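Local coordinates for protein putative ketosteroid isomerase (Parabacteroides distasonis ATCC 8503, PDB 3KE7) that is of unproven function but, as a putative ketosteroid isomerase with an NTF2-like SnoaL fold, probably binds a small ligand in its cone-shaped pocket, at residues E25-T30 and F93-Y98; D42-D47 and K53-E58; P48-K53 and R61-G66; P80-Q83 and I88-L91. All coordinates share one frame; numbering follows the deposited sequence.

Contact 1: E25-T30 and F93-Y98; sequences EALAST and FNLDSY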
loop_
_atom_site.group_PDB
_atom_site.type_symbol
_atom_site.label_atom_id
_atom_site.label_comp_id
_atom_site.label_asym_id
_atom_site.label_seq_id
_atom_site.Cartn_x
_atom_site.Cartn_y
_atom_site.Cartn_z
ATOM N N GLU B 25 12.645 8.392 -11.100
ATOM C CA GLU B 25 13.942 7.905 -11.618
ATOM C C GLU B 25 13.869 6.408 -11.914
ATOM O O GLU B 25 14.334 5.954 -12.932
ATOM C CB GLU B 25 15.050 8.206 -10.628
ATOM C CG GLU B 25 16.397 7.688 -11.099
ATOM C CD GLU B 25 17.519 8.007 -10.163
ATOM O OE1 GLU B 25 17.324 7.922 -8.928
ATOM O OE2 GLU B 25 18.619 8.331 -10.677
ATOM N N ALA B 26 13.299 5.627 -10.999
ATOM C CA ALA B 26 13.217 4.191 -11.179
ATOM C C ALA B 26 12.273 3.863 -12.347
ATOM O O ALA B 26 12.493 2.936 -13.114
ATOM C CB ALA B 26 12.717 3.534 -9.880
ATOM N N LEU B 27 11.154 4.579 -12.421
ATOM C CA LEU B 27 10.214 4.343 -13.499
ATOM C C LEU B 27 10.792 4.553 -14.875
ATOM O O LEU B 27 10.445 3.815 -15.818
ATOM C CB LEU B 27 8.972 5.253 -13.346
ATOM C CG LEU B 27 8.019 4.784 -12.231
ATOM C CD1 LEU B 27 7.079 5.875 -11.876
ATOM C CD2 LEU B 27 7.316 3.535 -12.693
ATOM N N ALA B 28 11.578 5.621 -15.012
ATOM C CA ALA B 28 12.176 6.007 -16.287
ATOM C C ALA B 28 13.579 5.440 -16.490
ATOM O O ALA B 28 14.183 5.704 -17.533
ATOM C CB ALA B 28 12.205 7.512 -16.366
ATOM N N SER B 29 14.083 4.634 -15.553
ATOM C CA SER B 29 15.462 4.121 -15.639
ATOM C C SER B 29 15.659 3.215 -16.832
ATOM O O SER B 29 14.779 2.431 -17.176
ATOM C CB SER B 29 15.828 3.328 -14.389
ATOM O OG SER B 29 17.166 2.838 -14.451
ATOM N N THR B 30 16.848 3.296 -17.402
ATOM C CA THR B 30 17.282 2.403 -18.444
ATOM C C THR B 30 17.622 1.017 -17.851
ATOM O O THR B 30 17.725 0.015 -18.594
ATOM C CB THR B 30 18.548 2.990 -19.180
ATOM O OG1 THR B 30 19.655 3.060 -18.254
ATOM C CG2 THR B 30 18.264 4.352 -19.726
ATOM N N PHE B 93 0.118 7.389 -5.719
ATOM C CA PHE B 93 -0.083 8.151 -6.921
ATOM C C PHE B 93 -0.881 7.327 -7.937
ATOM O O PHE B 93 -1.027 6.092 -7.790
ATOM C CB PHE B 93 1.264 8.605 -7.533
ATOM C CG PHE B 93 2.235 7.486 -7.901
ATOM C CD1 PHE B 93 3.099 6.977 -6.952
ATOM C CD2 PHE B 93 2.330 7.010 -9.211
ATOM C CE1 PHE B 93 3.999 5.960 -7.276
ATOM C CE2 PHE B 93 3.240 6.017 -9.553
ATOM C CZ PHE B 93 4.058 5.479 -8.550
ATOM N N ASN B 94 -1.333 8.029 -8.969
ATOM C CA ASN B 94 -1.823 7.413 -10.159
ATOM C C ASN B 94 -0.794 7.658 -11.249
ATOM O O ASN B 94 -0.027 8.642 -11.163
ATOM C CB ASN B 94 -3.217 7.951 -10.505
ATOM C CG ASN B 94 -4.261 7.374 -9.600
ATOM O OD1 ASN B 94 -4.623 7.966 -8.587
ATOM N ND2 ASN B 94 -4.637 6.122 -9.883
ATOM N N LEU B 95 -0.755 6.789 -12.232
ATOM C CA LEU B 95 0.227 6.911 -13.292
ATOM C C LEU B 95 -0.383 6.583 -14.620
ATOM O O LEU B 95 -0.918 5.511 -14.790
ATOM C CB LEU B 95 1.387 5.945 -13.051
ATOM C CG LEU B 95 2.651 6.109 -13.962
ATOM C CD1 LEU B 95 3.417 7.305 -13.511
ATOM C CD2 LEU B 95 3.539 4.865 -13.871
ATOM N N ASP B 96 -0.322 7.517 -15.571
ATOM C CA ASP B 96 -0.697 7.205 -16.965
ATOM C C ASP B 96 0.621 6.819 -17.746
ATOM O O ASP B 96 1.486 7.625 -17.849
ATOM C CB ASP B 96 -1.382 8.403 -17.622
ATOM C CG ASP B 96 -2.793 8.667 -17.104
ATOM O OD1 ASP B 96 -3.380 7.842 -16.372
ATOM O OD2 ASP B 96 -3.300 9.758 -17.434
ATOM N N SER B 97 0.731 5.559 -18.158
ATOM C CA SER B 97 1.896 4.990 -18.854
ATOM C C SER B 97 1.555 4.849 -20.326
ATOM O O SER B 97 0.711 4.019 -20.684
ATOM C CB SER B 97 2.212 3.599 -18.270
ATOM O OG SER B 97 3.397 3.015 -18.809
ATOM N N TYR B 98 2.278 5.579 -21.162
ATOM C CA TYR B 98 2.051 5.574 -22.620
ATOM C C TYR B 98 2.933 4.542 -23.335
ATOM O O TYR B 98 4.125 4.767 -23.523
ATOM C CB TYR B 98 2.295 6.966 -23.154
ATOM C CG TYR B 98 1.239 7.951 -22.705
ATOM C CD1 TYR B 98 1.311 8.581 -21.453
ATOM C CD2 TYR B 98 0.145 8.234 -23.517
ATOM C CE1 TYR B 98 0.339 9.461 -21.039
ATOM C CE2 TYR B 98 -0.838 9.112 -23.107
ATOM C CZ TYR B 98 -0.744 9.721 -21.873
ATOM O OH TYR B 98 -1.727 10.588 -21.478
#
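Between Phe-93 and Leu-95, the two strand residues that meet Leu-27, the amide of Asn-94 is gripped from several directions: its ND2 bonds to Asn-107 OD1 and Trp-106 O, and its OD1 takes the backbone N of Lys-53 of the second subunit. That polar grip faces the dimer interface, while the flanking residues turn to the other face of strand 88-99 and make a wholly apolar meeting with the helix. Leu-27 and Leu-95 reach toward each other tip to tip. The two methyls of Leu-27 straddle one methyl of Leu-95: CD2 of Leu-27 lies 4.2 Å from Leu-95 CD2, and CD1 of Leu-27 is equally far from that same atom. With its CG anti to the backbone N (chi1 -170°), Leu-95 extends CD2 toward these methyls. CD1 of Leu-27 also approaches the Phe-93 ring obliquely, 4.5 Å from CE2. Within the strand, CB of Leu-95 meets the edge of that ring in its plane, 4.0 Å from CE2 of Phe-93. The touch is light, about 97 Å² in all, and the nearest CA atoms, those of Leu-27 and Ser-97, are 9.9 Å apart, so side chains alone span the distance. Leu-95 and Ser-97 belong to the bicine pocket, completed by Leu-69, Pro-71, Trp-106 and Trp-127; Leu-95 thus lines the pocket and Leu-27 packs against it. Leu-27, near the end of helix 15-28, packs further on Phe-35 of helix 34-38 and on Phe-75 and Met-77 of strand 74-85, while strand 88-99 runs between strands 74-85 and 102-114.

Contact 2: D42-D47 and K53-E58; sequences DVIYFD and KIEGLE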
loop_
_atom_site.group_PDB
_atom_site.type_symbol
_atom_site.label_atom_id
_atom_site.label_comp_id
_atom_site.label_asym_id
_atom_site.label_seq_id
_atom_site.Cartn_x
_atom_site.Cartn_y
_atom_site.Cartn_z
ATOM N N ASP B 42 13.119 -7.393 2.657
ATOM C CA ASP B 42 11.796 -7.799 3.151
ATOM C C ASP B 42 10.666 -7.259 2.303
ATOM O O ASP B 42 9.502 -7.262 2.744
ATOM C CB ASP B 42 11.645 -7.385 4.612
ATOM C CG ASP B 42 11.756 -5.905 4.816
ATOM O OD1 ASP B 42 12.617 -5.215 4.171
ATOM O OD2 ASP B 42 11.006 -5.406 5.713
ATOM N N VAL B 43 10.949 -6.886 1.069
ATOM C CA VAL B 43 9.943 -6.268 0.235
ATOM C C VAL B 43 8.768 -7.225 -0.056
ATOM O O VAL B 43 8.950 -8.416 -0.254
ATOM C CB VAL B 43 10.596 -5.764 -1.072
ATOM C CG1 VAL B 43 11.147 -6.981 -1.934
ATOM C CG2 VAL B 43 9.640 -4.903 -1.876
ATOM N N ILE B 44 7.580 -6.654 -0.086
ATOM C CA ILE B 44 6.365 -7.314 -0.486
ATOM C C ILE B 44 5.889 -6.577 -1.732
ATOM O O ILE B 44 5.848 -5.364 -1.769
ATOM C CB ILE B 44 5.281 -7.227 0.624
ATOM C CG1 ILE B 44 5.752 -7.830 1.940
ATOM C CG2 ILE B 44 3.957 -7.845 0.155
ATOM C CD1 ILE B 44 6.065 -9.233 1.887
ATOM N N TYR B 45 5.429 -7.313 -2.730
ATOM C CA TYR B 45 5.036 -6.733 -4.019
ATOM C C TYR B 45 3.777 -7.383 -4.602
ATOM O O TYR B 45 3.604 -8.617 -4.582
ATOM C CB TYR B 45 6.199 -6.978 -5.016
ATOM C CG TYR B 45 5.963 -6.545 -6.458
ATOM C CD1 TYR B 45 5.266 -7.356 -7.315
ATOM C CD2 TYR B 45 6.502 -5.336 -6.982
ATOM C CE1 TYR B 45 5.041 -7.001 -8.603
ATOM C CE2 TYR B 45 6.296 -4.985 -8.276
ATOM C CZ TYR B 45 5.520 -5.818 -9.087
ATOM O OH TYR B 45 5.309 -5.467 -10.419
ATOM N N PHE B 46 2.877 -6.528 -5.101
ATOM C CA PHE B 46 1.709 -6.918 -5.842
ATOM C C PHE B 46 1.679 -6.225 -7.202
ATOM O O PHE B 46 2.023 -5.055 -7.327
ATOM C CB PHE B 46 0.401 -6.429 -5.187
ATOM C CG PHE B 46 0.104 -6.909 -3.799
ATOM C CD1 PHE B 46 -0.641 -8.069 -3.567
ATOM C CD2 PHE B 46 0.437 -6.142 -2.699
ATOM C CE1 PHE B 46 -1.049 -8.434 -2.268
ATOM C CE2 PHE B 46 0.024 -6.569 -1.401
ATOM C CZ PHE B 46 -0.712 -7.670 -1.216
ATOM N N ASP B 47 1.151 -6.939 -8.198
ATOM C CA ASP B 47 0.777 -6.314 -9.460
ATOM C C ASP B 47 -0.337 -7.163 -10.063
ATOM O O ASP B 47 -0.651 -8.208 -9.540
ATOM C CB ASP B 47 1.947 -6.032 -10.437
ATOM C CG ASP B 47 2.476 -7.248 -11.162
ATOM O OD1 ASP B 47 1.758 -8.250 -11.399
ATOM O OD2 ASP B 47 3.661 -7.153 -11.645
ATOM N N LYS B 53 0.853 -12.524 -3.618
ATOM C CA LYS B 53 1.894 -11.522 -3.508
ATOM C C LYS B 53 3.315 -12.125 -3.472
ATOM O O LYS B 53 3.534 -13.265 -3.018
ATOM C CB LYS B 53 1.687 -10.591 -2.287
ATOM C CG LYS B 53 1.947 -11.261 -0.921
ATOM C CD LYS B 53 1.354 -10.445 0.150
ATOM C CE LYS B 53 1.726 -10.882 1.557
ATOM N NZ LYS B 53 1.484 -12.342 1.767
ATOM N N ILE B 54 4.262 -11.375 -4.014
ATOM C CA ILE B 54 5.674 -11.642 -3.931
ATOM C C ILE B 54 6.176 -11.231 -2.582
ATOM O O ILE B 54 5.812 -10.196 -2.070
ATOM C CB ILE B 54 6.435 -10.923 -5.082
ATOM C CG1 ILE B 54 6.285 -11.734 -6.347
ATOM C CG2 ILE B 54 7.920 -10.722 -4.712
ATOM C CD1 ILE B 54 6.849 -11.052 -7.628
ATOM N N GLU B 55 7.014 -12.088 -2.012
ATOM C CA GLU B 55 7.623 -11.851 -0.680
ATOM C C GLU B 55 9.098 -12.075 -0.731
ATOM O O GLU B 55 9.595 -13.218 -0.958
ATOM C CB GLU B 55 7.032 -12.769 0.346
ATOM C CG GLU B 55 5.583 -12.567 0.484
ATOM C CD GLU B 55 4.922 -13.512 1.434
ATOM O OE1 GLU B 55 5.553 -13.895 2.478
ATOM O OE2 GLU B 55 3.725 -13.835 1.142
ATOM N N GLY B 56 9.818 -11.031 -0.409
ATOM C CA GLY B 56 11.251 -11.068 -0.348
ATOM C C GLY B 56 11.933 -10.604 -1.608
ATOM O O GLY B 56 11.442 -10.796 -2.707
ATOM N N LEU B 57 13.107 -10.021 -1.428
ATOM C CA LEU B 57 13.846 -9.500 -2.516
ATOM C C LEU B 57 14.268 -10.545 -3.497
ATOM O O LEU B 57 14.361 -10.255 -4.692
ATOM C CB LEU B 57 15.058 -8.765 -1.988
ATOM C CG LEU B 57 15.849 -7.918 -2.983
ATOM C CD1 LEU B 57 15.003 -6.833 -3.583
ATOM C CD2 LEU B 57 17.074 -7.275 -2.215
ATOM N N GLU B 58 14.571 -11.771 -3.070
ATOM C CA GLU B 58 14.985 -12.767 -4.030
ATOM C C GLU B 58 13.860 -13.151 -4.992
ATOM O O GLU B 58 14.096 -13.328 -6.182
ATOM C CB GLU B 58 15.629 -13.977 -3.340
ATOM C CG GLU B 58 16.936 -13.585 -2.666
ATOM C CD GLU B 58 17.816 -12.704 -3.590
ATOM O OE1 GLU B 58 18.118 -13.135 -4.722
ATOM O OE2 GLU B 58 18.166 -11.565 -3.207
#
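Lys-53, Ile-54 and Val-43 bury the most surface where strand 43-46 pairs antiparallel with the short strand 54-55. Ile-54 is the backbone centre: its N donates to Tyr-45 O (2.9 Å), and its O receives Tyr-45 N at 3.0 Å. Its side chain lies beside that of Tyr-45, pointing the same way, with the two CB atoms 4.0 Å apart. Val-43 closes the far end, its O accepting Gly-56 N at 2.8 Å, while CG1 rests 4.2 Å from Leu-57 CD1. Gly-56, the N-cap of helix 57-65, has backbone angles at which a CB would jam against the preceding carbonyl. The backbone sets Lys-53 CB over one face of the Phe-46 ring, 3.9 Å from its centroid; chi1 of 71°, with CG between backbone N and carbonyl carbon, then sends the chain on so that CD meets Ile-44 CG2 and Phe-46 CZ. At its bent end, NZ donates to Arg-79 O of the second subunit and forms a salt bridge with Glu-55 OE2 in one of two conformers; that OE2 also salt-bridges Arg-79 NE of the second subunit. An alanine in place of Lys-53 would probably uncover the Ile-44 methyl and leave that carbonyl without its ammonium donor. On the other sheet face, Tyr-45 OH donates to Asp-47 OD2. The hairpin thus combines backbone bonding with an aliphatic lysine stem on an aromatic face, sending the charge on to the dimer partner.

Contact 3: P48-K53 and R61-G66; sequences PSLETK and RTYYKG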
loop_
_atom_site.group_PDB
_atom_site.type_symbol
_atom_site.label_atom_id
_atom_site.label_comp_id
_atom_site.label_asym_id
_atom_site.label_seq_id
_atom_site.Cartn_x
_atom_site.Cartn_y
_atom_site.Cartn_z
ATOM N N PRO B 48 -0.966 -6.696 -11.114
ATOM C CA PRO B 48 -2.146 -7.400 -11.634
ATOM C C PRO B 48 -1.905 -8.728 -12.270
ATOM O O PRO B 48 -2.898 -9.378 -12.629
ATOM C CB PRO B 48 -2.702 -6.416 -12.676
ATOM C CG PRO B 48 -2.234 -5.101 -12.227
ATOM C CD PRO B 48 -0.853 -5.362 -11.730
ATOM N N SER B 49 -0.652 -9.154 -12.409
ATOM C CA SER B 49 -0.407 -10.446 -13.043
ATOM C C SER B 49 -0.171 -11.569 -12.049
ATOM O O SER B 49 -0.096 -12.716 -12.438
ATOM C CB SER B 49 0.800 -10.369 -13.956
ATOM O OG SER B 49 1.963 -10.394 -13.186
ATOM N N LEU B 50 -0.109 -11.247 -10.774
ATOM C CA LEU B 50 0.243 -12.254 -9.790
ATOM C C LEU B 50 -0.952 -12.877 -9.097
ATOM O O LEU B 50 -1.840 -12.204 -8.638
ATOM C CB LEU B 50 1.157 -11.635 -8.723
ATOM C CG LEU B 50 2.481 -11.046 -9.183
ATOM C CD1 LEU B 50 3.181 -10.280 -8.023
ATOM C CD2 LEU B 50 3.361 -12.157 -9.742
ATOM N N GLU B 51 -0.900 -14.194 -8.938
ATOM C CA GLU B 51 -1.931 -14.889 -8.249
ATOM C C GLU B 51 -1.844 -14.716 -6.724
ATOM O O GLU B 51 -2.847 -14.821 -6.031
ATOM C CB GLU B 51 -1.838 -16.365 -8.597
ATOM C CG GLU B 51 -2.904 -17.204 -8.046
ATOM C CD GLU B 51 -4.278 -16.858 -8.567
ATOM O OE1 GLU B 51 -4.403 -16.609 -9.768
ATOM O OE2 GLU B 51 -5.223 -16.902 -7.774
ATOM N N THR B 52 -0.626 -14.498 -6.233
ATOM C CA THR B 52 -0.399 -14.224 -4.804
ATOM C C THR B 52 0.786 -13.267 -4.700
ATOM O O THR B 52 1.623 -13.198 -5.632
ATOM C CB THR B 52 -0.159 -15.564 -4.048
ATOM O OG1 THR B 52 -0.249 -15.303 -2.667
ATOM C CG2 THR B 52 1.217 -16.180 -4.399
ATOM N N LYS B 53 0.853 -12.524 -3.618
ATOM C CA LYS B 53 1.894 -11.522 -3.508
ATOM C C LYS B 53 3.315 -12.125 -3.472
ATOM O O LYS B 53 3.534 -13.265 -3.018
ATOM C CB LYS B 53 1.687 -10.591 -2.287
ATOM C CG LYS B 53 1.947 -11.261 -0.921
ATOM C CD LYS B 53 1.354 -10.445 0.150
ATOM C CE LYS B 53 1.726 -10.882 1.557
ATOM N NZ LYS B 53 1.484 -12.342 1.767
ATOM N N ARG B 61 13.450 -10.182 -7.385
ATOM C CA ARG B 61 14.535 -10.240 -8.358
ATOM C C ARG B 61 14.229 -11.249 -9.448
ATOM O O ARG B 61 14.329 -10.922 -10.624
ATOM C CB ARG B 61 15.857 -10.546 -7.665
ATOM C CG ARG B 61 16.998 -10.561 -8.643
ATOM C CD ARG B 61 18.281 -11.126 -8.018
ATOM N NE ARG B 61 18.455 -10.654 -6.657
ATOM C CZ ARG B 61 18.903 -9.456 -6.314
ATOM N NH1 ARG B 61 19.255 -8.562 -7.244
ATOM N NH2 ARG B 61 19.003 -9.148 -5.014
ATOM N N THR B 62 13.840 -12.448 -9.084
ATOM C CA THR B 62 13.473 -13.478 -10.053
ATOM C C THR B 62 12.361 -13.027 -10.986
ATOM O O THR B 62 12.420 -13.236 -12.198
ATOM C CB THR B 62 13.071 -14.764 -9.300
ATOM O OG1 THR B 62 14.208 -15.181 -8.537
ATOM C CG2 THR B 62 12.645 -15.883 -10.287
ATOM N N TYR B 63 11.341 -12.373 -10.433
ATOM C CA TYR B 63 10.239 -11.859 -11.230
ATOM C C TYR B 63 10.722 -10.776 -12.230
ATOM O O TYR B 63 10.433 -10.818 -13.436
ATOM C CB TYR B 63 9.180 -11.280 -10.292
ATOM C CG TYR B 63 7.973 -10.732 -10.973
ATOM C CD1 TYR B 63 7.176 -11.541 -11.749
ATOM C CD2 TYR B 63 7.605 -9.398 -10.819
ATOM C CE1 TYR B 63 6.052 -11.037 -12.373
ATOM C CE2 TYR B 63 6.466 -8.903 -11.389
ATOM C CZ TYR B 63 5.708 -9.729 -12.194
ATOM O OH TYR B 63 4.564 -9.264 -12.854
ATOM N N TYR B 64 11.495 -9.825 -11.720
ATOM C CA TYR B 64 11.982 -8.731 -12.540
ATOM C C TYR B 64 12.967 -9.173 -13.616
ATOM O O TYR B 64 13.048 -8.565 -14.693
ATOM C CB TYR B 64 12.640 -7.637 -11.646
ATOM C CG TYR B 64 11.726 -6.530 -11.270
ATOM C CD1 TYR B 64 10.801 -6.664 -10.284
ATOM C CD2 TYR B 64 11.811 -5.328 -11.926
ATOM C CE1 TYR B 64 9.968 -5.626 -9.926
ATOM C CE2 TYR B 64 10.972 -4.272 -11.608
ATOM C CZ TYR B 64 10.060 -4.419 -10.603
ATOM O OH TYR B 64 9.229 -3.328 -10.337
ATOM N N LYS B 65 13.672 -10.272 -13.379
ATOM C CA LYS B 65 14.581 -10.801 -14.385
ATOM C C LYS B 65 13.839 -11.192 -15.660
ATOM O O LYS B 65 14.442 -11.209 -16.723
ATOM C CB LYS B 65 15.314 -12.027 -13.855
ATOM C CG LYS B 65 16.438 -11.691 -12.895
ATOM C CD LYS B 65 17.021 -12.941 -12.154
ATOM C CE LYS B 65 17.417 -14.046 -13.074
ATOM N NZ LYS B 65 18.686 -13.744 -13.846
ATOM N N GLY B 66 12.547 -11.463 -15.561
ATOM C CA GLY B 66 11.758 -11.879 -16.719
ATOM C C GLY B 66 11.022 -10.744 -17.394
ATOM O O GLY B 66 10.381 -10.962 -18.406
#
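The connection between strands 43-46 and 54-55 of the beta hairpin leans against helix 57-65 here, with Ser-49 and Leu-50 meeting Tyr-63. Leu-50 makes the apolar part: CD2 comes up to the phenol obliquely, 3.9 Å from Tyr-63 CE1. Ser-49 is modelled in two conformers, and in one of them OG stands near the plane of the ring at its hydroxyl edge, 2.9 Å from Tyr-63 OH; the serine part of the contact is therefore less certain than the leucine part. Tyr-63 bridges the gap because its CG is anti to the backbone N (chi1 -179°), carrying the ring away from the helix toward the loop, whose nearest CA, that of Leu-50, is 10.1 Å from the CA of Tyr-63. Tyr-63 OH hydrogen-bonds Asp-47 OD2, its strongest polar partner, and OD1 of the same carboxylate takes the backbone N of Ser-49. A phenylalanine in place of Tyr-63 would probably leave Asp-47 without one of its phenol partners. About 110 Å² is buried, near the surface. Chemically, then, one carboxylate ties together the helix, through a phenol, and the start of the loop, through a backbone amide, while Leu-50 supplies the apolar contact.

Contact 4: P80-Q83 and I88-L91; sequences PVVQ and IAVL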
loop_
_atom_site.group_PDB
_atom_site.type_symbol
_atom_site.label_atom_id
_atom_site.label_comp_id
_atom_site.label_asym_id
_atom_site.label_seq_id
_atom_site.Cartn_x
_atom_site.Cartn_y
_atom_site.Cartn_z
ATOM N N PRO B 80 0.827 12.878 -6.812
ATOM C CA PRO B 80 1.558 12.101 -5.843
ATOM C C PRO B 80 1.471 12.704 -4.441
ATOM O O PRO B 80 1.608 13.968 -4.270
ATOM C CB PRO B 80 3.000 12.179 -6.358
ATOM C CG PRO B 80 3.090 13.440 -7.189
ATOM C CD PRO B 80 1.685 13.526 -7.823
ATOM N N VAL B 81 1.264 11.841 -3.449
ATOM C CA VAL B 81 1.192 12.204 -2.075
ATOM C C VAL B 81 2.205 11.368 -1.309
ATOM O O VAL B 81 2.315 10.140 -1.536
ATOM C CB VAL B 81 -0.214 11.929 -1.523
ATOM C CG1 VAL B 81 -0.262 12.076 0.013
ATOM C CG2 VAL B 81 -1.284 12.842 -2.207
ATOM N N VAL B 82 2.937 12.018 -0.400
ATOM C CA VAL B 82 3.850 11.309 0.456
ATOM C C VAL B 82 3.473 11.589 1.905
ATOM O O VAL B 82 3.521 12.764 2.385
ATOM C CB VAL B 82 5.286 11.707 0.211
ATOM C CG1 VAL B 82 6.230 10.864 1.133
ATOM C CG2 VAL B 82 5.646 11.506 -1.299
ATOM N N GLN B 83 3.144 10.537 2.622
ATOM C CA GLN B 83 2.873 10.582 4.041
ATOM C C GLN B 83 4.133 10.127 4.786
ATOM O O GLN B 83 4.625 8.994 4.561
ATOM C CB GLN B 83 1.712 9.648 4.368
ATOM C CG GLN B 83 0.398 9.994 3.741
ATOM C CD GLN B 83 -0.548 8.789 3.717
ATOM O OE1 GLN B 83 -0.289 7.790 3.057
ATOM N NE2 GLN B 83 -1.653 8.899 4.436
ATOM N N ILE B 88 9.471 6.047 7.831
ATOM C CA ILE B 88 8.635 5.531 6.736
ATOM C C ILE B 88 8.085 6.694 5.902
ATOM O O ILE B 88 7.713 7.772 6.427
ATOM C CB ILE B 88 7.453 4.755 7.293
ATOM C CG1 ILE B 88 7.944 3.424 7.877
ATOM C CG2 ILE B 88 6.380 4.502 6.227
ATOM C CD1 ILE B 88 8.355 2.379 6.846
ATOM N N ALA B 89 8.073 6.490 4.584
ATOM C CA ALA B 89 7.378 7.399 3.681
ATOM C C ALA B 89 6.452 6.559 2.840
ATOM O O ALA B 89 6.899 5.611 2.180
ATOM C CB ALA B 89 8.350 8.075 2.776
ATOM N N VAL B 90 5.169 6.891 2.863
ATOM C CA VAL B 90 4.165 6.210 2.029
ATOM C C VAL B 90 3.886 7.093 0.829
ATOM O O VAL B 90 3.383 8.211 1.002
ATOM C CB VAL B 90 2.839 5.955 2.795
ATOM C CG1 VAL B 90 1.836 5.134 1.921
ATOM C CG2 VAL B 90 3.127 5.183 4.089
ATOM N N LEU B 91 4.258 6.623 -0.361
ATOM C CA LEU B 91 4.019 7.339 -1.624
ATOM C C LEU B 91 2.842 6.725 -2.341
ATOM O O LEU B 91 2.821 5.523 -2.629
ATOM C CB LEU B 91 5.267 7.284 -2.500
ATOM C CG LEU B 91 5.077 7.740 -3.941
ATOM C CD1 LEU B 91 4.697 9.244 -4.033
ATOM C CD2 LEU B 91 6.345 7.417 -4.761
HETATM O O HOH W 1 0.576 8.456 0.499
#
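Val-82 and Leu-91 form the apolar centre, on the sheet face covered by helix 15-28. CG2 of Val-82 lies 3.7 Å from Leu-91 CD1, and its other methyl, CG1, reaches Ala-89 CB at 3.9 Å, so the valine fork straddles two residues of the partner strand. Leu-91 carries CD1 across to the neighbouring strand with CG anti to the backbone N (chi1 168°), where Pro-80 CB borders it too. Ile-20 of the helix packs on Pro-80 and Val-82. On the opposite face Gln-83 and Val-90 form the hydrogen-bonded pair: Gln-83 N to Val-90 O and Val-90 N to Gln-83 O are both 2.8 Å, the latter nearly straight at 171°. The extended Gln-83 side chain crosses that of Val-90, with OE1 3.6 Å from Val-90 CG1. A water lies 2.8 Å from this OE1 and 2.9 Å from Val-90 O, hydrogen-bonded to both, although acceptors around it outnumber its protons. The amide's other end, NE2, donates to Ile-123 O of the second subunit, so the glutamine is held from both ends of its amide. Successive strands 74-85 and 88-99, whose short segments run at 158°, make a beta hairpin at the edge of the chain's mixed sheet, where 74-85 is an outermost strand, as in NTF2-like proteins.

The four contacts fall into two groups, one contact or more from each reaching the bicine site. Contacts 2 and 3 share Lys-53 and have centres about 8 Å apart; Ile-54 CD1 packs 3.5 Å from Tyr-63 CG, joining hairpin to helix. Contacts 1 and 4 both use strand 88-99, and Phe-93 CB lies 3.9 Å from Pro-80 CA, although their centres are about 16 Å apart. Contacts 1 and 2 sit on opposite sides of the chain's centre, about 19 Å between centres, and approach the ligand from either group: the side chain of Leu-95 is about 4 Å from bicine, that of Tyr-45 about 5 Å and, in contact 3, that of Tyr-63 about 6 Å. Contact 4 is remoter, the side chain of Leu-91 lying about 12 Å away. All four touch the second subunit.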